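Side-chain contacts in multi-copper Oxidase CueO (Ochrobactrum, PDB 6EVG), which oxidises lignin model compounds and lignosulfonate as a laccase-like multi-copper oxidase: residues L175-V180 with N229-H234; L285-G288 with D294-H297. All coordinates share one frame; numbering follows the deposited sequence.

Contact 1: residues L175-V180 with N229-H234; sequences LQDRRV and NARNFH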
loop_
_atom_site.group_PDB
_atom_site.type_symbol
_atom_site.label_atom_id
_atom_site.label_comp_id
_atom_site.label_asym_id
_atom_site.label_seq_id
_atom_site.Cartn_x
_atom_site.Cartn_y
_atom_site.Cartn_z
ATOM N N LEU A 175 3.551 7.872 2.961
ATOM C CA LEU A 175 4.818 7.857 3.693
ATOM C C LEU A 175 5.864 7.097 2.867
ATOM O O LEU A 175 5.603 5.935 2.482
ATOM C CB LEU A 175 4.649 7.170 5.042
ATOM C CG LEU A 175 3.495 7.624 5.932
ATOM C CD1 LEU A 175 3.477 6.867 7.254
ATOM C CD2 LEU A 175 3.514 9.142 6.202
ATOM N N GLN A 176 7.017 7.716 2.622
ATOM C CA GLN A 176 8.087 7.081 1.857
ATOM C C GLN A 176 9.438 7.497 2.430
ATOM O O GLN A 176 9.533 8.318 3.354
ATOM C CB GLN A 176 7.998 7.389 0.365
ATOM C CG GLN A 176 6.733 6.898 -0.282
ATOM C CD GLN A 176 6.571 7.375 -1.694
ATOM O OE1 GLN A 176 6.607 8.602 -1.967
ATOM N NE2 GLN A 176 6.378 6.420 -2.623
ATOM N N ASP A 177 10.505 6.919 1.902
ATOM C CA ASP A 177 11.853 7.299 2.226
ATOM C C ASP A 177 12.728 7.389 0.992
ATOM O O ASP A 177 12.381 6.866 -0.072
ATOM C CB ASP A 177 12.489 6.409 3.307
ATOM C CG ASP A 177 12.718 4.954 2.967
ATOM O OD1 ASP A 177 12.114 4.465 2.002
ATOM O OD2 ASP A 177 13.514 4.275 3.718
ATOM N N ARG A 178 13.826 8.109 1.103
ATOM C CA ARG A 178 14.703 8.394 -0.002
ATOM C C ARG A 178 16.171 8.333 0.452
ATOM O O ARG A 178 16.560 8.942 1.445
ATOM C CB ARG A 178 14.504 9.833 -0.502
ATOM C CG ARG A 178 13.142 10.124 -1.094
ATOM C CD ARG A 178 12.876 9.353 -2.396
ATOM N NE ARG A 178 13.839 9.711 -3.401
ATOM C CZ ARG A 178 13.660 9.459 -4.699
ATOM N NH1 ARG A 178 12.619 8.799 -5.104
ATOM N NH2 ARG A 178 14.554 9.925 -5.583
ATOM N N ARG A 179 16.992 7.616 -0.334
ATOM C CA ARG A 179 18.441 7.717 -0.229
ATOM C C ARG A 179 18.949 8.969 -0.958
ATOM O O ARG A 179 19.957 9.536 -0.532
ATOM C CB ARG A 179 19.101 6.441 -0.749
ATOM C CG ARG A 179 20.595 6.375 -0.631
ATOM C CD ARG A 179 21.197 5.030 -0.894
ATOM N NE ARG A 179 20.658 4.046 0.051
ATOM C CZ ARG A 179 20.782 2.719 -0.041
ATOM N NH1 ARG A 179 21.494 2.199 -1.022
ATOM N NH2 ARG A 179 20.220 1.928 0.839
ATOM N N VAL A 180 18.291 9.324 -2.058
ATOM C CA VAL A 180 18.756 10.376 -2.942
ATOM C C VAL A 180 17.628 11.374 -3.190
ATOM O O VAL A 180 16.535 10.983 -3.623
ATOM C CB VAL A 180 19.233 9.782 -4.268
ATOM C CG1 VAL A 180 19.672 10.885 -5.234
ATOM C CG2 VAL A 180 20.367 8.766 -4.030
ATOM N N ASN A 229 9.763 1.406 -0.499
ATOM C CA ASN A 229 10.239 0.115 -0.986
ATOM C C ASN A 229 10.245 -0.960 0.075
ATOM O O ASN A 229 10.030 -2.128 -0.221
ATOM C CB ASN A 229 11.652 0.251 -1.573
ATOM C CG ASN A 229 11.666 0.827 -2.969
ATOM O OD1 ASN A 229 10.996 1.818 -3.266
ATOM N ND2 ASN A 229 12.457 0.188 -3.859
ATOM N N ALA A 230 10.596 -0.556 1.299
ATOM C CA ALA A 230 10.949 -1.554 2.340
ATOM C C ALA A 230 10.698 -1.096 3.762
ATOM O O ALA A 230 10.355 -1.921 4.608
ATOM C CB ALA A 230 12.394 -1.998 2.207
ATOM N N ARG A 231 10.931 0.175 4.054
ATOM C CA ARG A 231 10.847 0.699 5.410
ATOM C C ARG A 231 9.466 0.462 5.991
ATOM O O ARG A 231 8.456 0.775 5.336
ATOM C CB ARG A 231 11.125 2.183 5.399
ATOM C CG ARG A 231 11.053 2.871 6.746
ATOM C CD ARG A 231 11.494 4.315 6.708
ATOM N NE ARG A 231 12.907 4.485 6.462
ATOM C CZ ARG A 231 13.854 4.558 7.402
ATOM N NH1 ARG A 231 13.522 4.451 8.687
ATOM N NH2 ARG A 231 15.108 4.756 7.072
ATOM N N ASN A 232 9.395 0.022 7.252
ATOM C CA ASN A 232 8.173 0.018 8.042
ATOM C C ASN A 232 8.118 1.314 8.841
ATOM O O ASN A 232 9.138 1.783 9.385
ATOM C CB ASN A 232 8.123 -1.144 8.998
ATOM C CG ASN A 232 8.176 -2.471 8.284
ATOM O OD1 ASN A 232 7.436 -2.693 7.328
ATOM N ND2 ASN A 232 9.053 -3.375 8.745
ATOM N N PHE A 233 6.928 1.929 8.909
ATOM C CA PHE A 233 6.726 3.098 9.729
ATOM C C PHE A 233 6.007 2.695 10.994
ATOM O O PHE A 233 5.173 1.796 10.993
ATOM C CB PHE A 233 5.941 4.185 8.962
ATOM C CG PHE A 233 6.716 4.759 7.825
ATOM C CD1 PHE A 233 7.636 5.748 7.987
ATOM C CD2 PHE A 233 6.538 4.254 6.521
ATOM C CE1 PHE A 233 8.368 6.270 6.941
ATOM C CE2 PHE A 233 7.308 4.728 5.476
ATOM C CZ PHE A 233 8.202 5.739 5.669
ATOM N N HIS A 234 6.321 3.394 12.114
ATOM C CA HIS A 234 5.713 3.094 13.402
ATOM C C HIS A 234 5.371 4.488 13.966
ATOM O O HIS A 234 6.233 5.105 14.618
ATOM C CB HIS A 234 6.679 2.317 14.305
ATOM C CG HIS A 234 7.259 1.093 13.690
ATOM N ND1 HIS A 234 6.577 -0.109 13.601
ATOM C CD2 HIS A 234 8.469 0.901 13.123
ATOM C CE1 HIS A 234 7.369 -0.995 12.991
ATOM N NE2 HIS A 234 8.527 -0.405 12.704
HETATM O O HOH W 1 12.141 1.781 2.005
HETATM O O HOH W 2 11.413 3.748 -0.611
#
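Asp177 and Arg231 meet in a buried salt bridge: NE of Arg231 donates to OD2 of Asp177 over 2.8 Å, with a nearly straight N-H...O angle of 165°. The guanidinium presents this N-H at its edge, near its own plane, yet reaches the oxygen from above the carboxylate plane, and the two flat groups stand 83° apart. A bend at chi3 (-69°) of Arg231 turns NE to that oxygen. The other oxygen, OD1 of Asp177, binds two waters; water 1, at 2.7 Å from OD1, also accepts the backbone N-H of Arg231, and water 2 accepts that of Asn229. Beside the ion pair, the Phe233 ring is sandwiched. CB of Leu175 makes a CH-pi contact over one face, 3.8 Å from the ring centroid, while CG of Arg231 lies toward the rim of the opposite face. Strand 170-178 and strand 233-237 belong to different sheets of a cupredoxin-type beta sandwich, so the aromatic packing bridges its two layers. At the ring edge, Gln176 O comes within 3.7 Å of Phe233 CZ. Farther out, Gly200 touches both charges, its N-H bonding to Asp177 OD2 and its carbonyl to Arg231 NH2, and Leu203 packs against both side chains.

Contact 2: residues L285-G288 with D294-H297; sequences LTYG and DDLH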
loop_
_atom_site.group_PDB
_atom_site.type_symbol
_atom_site.label_atom_id
_atom_site.label_comp_id
_atom_site.label_asym_id
_atom_site.label_seq_id
_atom_site.Cartn_x
_atom_site.Cartn_y
_atom_site.Cartn_z
ATOM N N LEU A 285 5.680 11.496 14.002
ATOM C CA LEU A 285 6.975 10.882 14.197
ATOM C C LEU A 285 6.930 9.407 13.857
ATOM O O LEU A 285 5.852 8.791 13.946
ATOM C CB LEU A 285 7.435 10.967 15.668
ATOM C CG LEU A 285 7.389 12.403 16.266
ATOM C CD1 LEU A 285 7.807 12.320 17.746
ATOM C CD2 LEU A 285 8.321 13.335 15.564
ATOM N N THR A 286 8.069 8.808 13.495
ATOM C CA THR A 286 8.164 7.358 13.367
ATOM C C THR A 286 9.412 6.836 14.064
ATOM O O THR A 286 10.479 7.445 13.958
ATOM C CB THR A 286 8.241 6.905 11.870
ATOM O OG1 THR A 286 8.290 5.460 11.814
ATOM C CG2 THR A 286 9.354 7.552 11.079
ATOM N N TYR A 287 9.325 5.643 14.639
ATOM C CA TYR A 287 10.583 4.982 15.012
ATOM C C TYR A 287 11.429 4.836 13.735
ATOM O O TYR A 287 10.920 4.573 12.637
ATOM C CB TYR A 287 10.376 3.592 15.590
ATOM C CG TYR A 287 9.788 3.518 16.992
ATOM C CD1 TYR A 287 10.219 4.331 18.019
ATOM C CD2 TYR A 287 8.915 2.527 17.306
ATOM C CE1 TYR A 287 9.760 4.200 19.294
ATOM C CE2 TYR A 287 8.417 2.350 18.619
ATOM C CZ TYR A 287 8.857 3.222 19.602
ATOM O OH TYR A 287 8.380 3.067 20.882
ATOM N N GLY A 288 12.755 4.988 13.866
ATOM C CA GLY A 288 13.650 4.949 12.725
ATOM C C GLY A 288 14.013 3.567 12.287
ATOM O O GLY A 288 14.709 3.431 11.257
ATOM N N ASP A 294 15.343 5.705 17.796
ATOM C CA ASP A 294 14.929 7.082 18.048
ATOM C C ASP A 294 13.878 7.476 17.012
ATOM O O ASP A 294 13.975 7.193 15.818
ATOM C CB ASP A 294 16.120 8.044 17.883
ATOM C CG ASP A 294 17.217 7.859 18.866
ATOM O OD1 ASP A 294 17.107 8.294 20.014
ATOM O OD2 ASP A 294 18.282 7.443 18.426
ATOM N N ASP A 295 12.887 8.210 17.483
ATOM C CA ASP A 295 11.887 8.790 16.570
ATOM C C ASP A 295 12.520 9.786 15.615
ATOM O O ASP A 295 13.350 10.629 15.988
ATOM C CB ASP A 295 10.764 9.456 17.375
ATOM C CG ASP A 295 9.653 8.519 17.776
ATOM O OD1 ASP A 295 9.251 7.709 16.943
ATOM O OD2 ASP A 295 9.062 8.689 18.921
ATOM N N LEU A 296 12.038 9.719 14.379
ATOM C CA LEU A 296 12.377 10.628 13.293
ATOM C C LEU A 296 11.129 11.446 12.923
ATOM O O LEU A 296 10.010 10.933 12.949
ATOM C CB LEU A 296 12.846 9.839 12.068
ATOM C CG LEU A 296 14.037 8.919 12.268
ATOM C CD1 LEU A 296 14.316 8.131 10.997
ATOM C CD2 LEU A 296 15.248 9.682 12.716
ATOM N N HIS A 297 11.357 12.696 12.540
ATOM C CA HIS A 297 10.282 13.593 12.133
ATOM C C HIS A 297 9.746 13.207 10.732
ATOM O O HIS A 297 10.530 13.036 9.783
ATOM C CB HIS A 297 10.816 15.012 12.071
ATOM C CG HIS A 297 9.782 16.038 11.781
ATOM N ND1 HIS A 297 8.921 16.526 12.733
ATOM C CD2 HIS A 297 9.483 16.674 10.623
ATOM C CE1 HIS A 297 8.130 17.423 12.148
ATOM N NE2 HIS A 297 8.458 17.540 10.878
#
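The beta hairpin of strands 282-287 and 295-303 is zipped near its turn by Thr286 and Leu296, an antiparallel hydrogen-bonded pair. Thr286 N donates to Leu296 O over 2.9 Å, at 161° and in the carbonyl plane, and Leu296 N returns a bond of 2.8 Å to Thr286 O. Each carbonyl also receives a CA-H from the neighbouring non-hydrogen-bonded pairs, as where Leu285 CA lies 3.3 Å from Leu296 O. Toward the turn the ladder frays: Gly288 N reaches Asp294 O only through a weak bond of 3.2 Å. CD1 of Leu296 lies 3.7 Å from Gly288 CA, where a beta carbon on the glycine would be tight against it.

These strands are neighbours in one sheet of a cupredoxin-type sandwich, with strand 233-237 on the far side of 282-287. Thr286 serves that neighbour: with OG1 anti to the backbone N (chi1 -178°), the hydroxyl donates to Tyr287 O over 2.9 Å and is met by the backbone N of His234.

Asp295 brings its carboxylate up to the partner strand. Its CG rests 3.9 Å from CB of Leu285, the two side chains crossing at about a right angle, and OD1 sits 3.1 Å from Tyr287 N at an angle too poor for a bond. The carboxylate and the Tyr287 ring are nearly parallel, 12° apart, but meet obliquely. Its charge is answered by two arginines, OD1 pairing with Arg261, which also makes a cation-pi contact with Tyr287, and OD2 with Arg236. With an alanine at this position, both arginines would probably lose their shared counter-charge and Leu285 the carboxylate packed against its CB.

How the contacts relate
The two contacts illustrate how one sandwich uses different chemistry at different depths. Contact 1 is core: every touching residue is buried, and the segments, 49 residues apart in sequence, are joined by side chains and waters without backbone pairing. Contact 2 lies toward the surface, a local hairpin whose strands pair through their main chains, with side chains filling in around that ladder. Strand 233-237, part of contact 1, runs next to strand 282-287 of contact 2, so both draw on the same sheet. They also join through Arg231, whose NH1 lies 3.0 Å from Gly288 O, a probable hydrogen bond linking the buried ion pair to the hairpin turn.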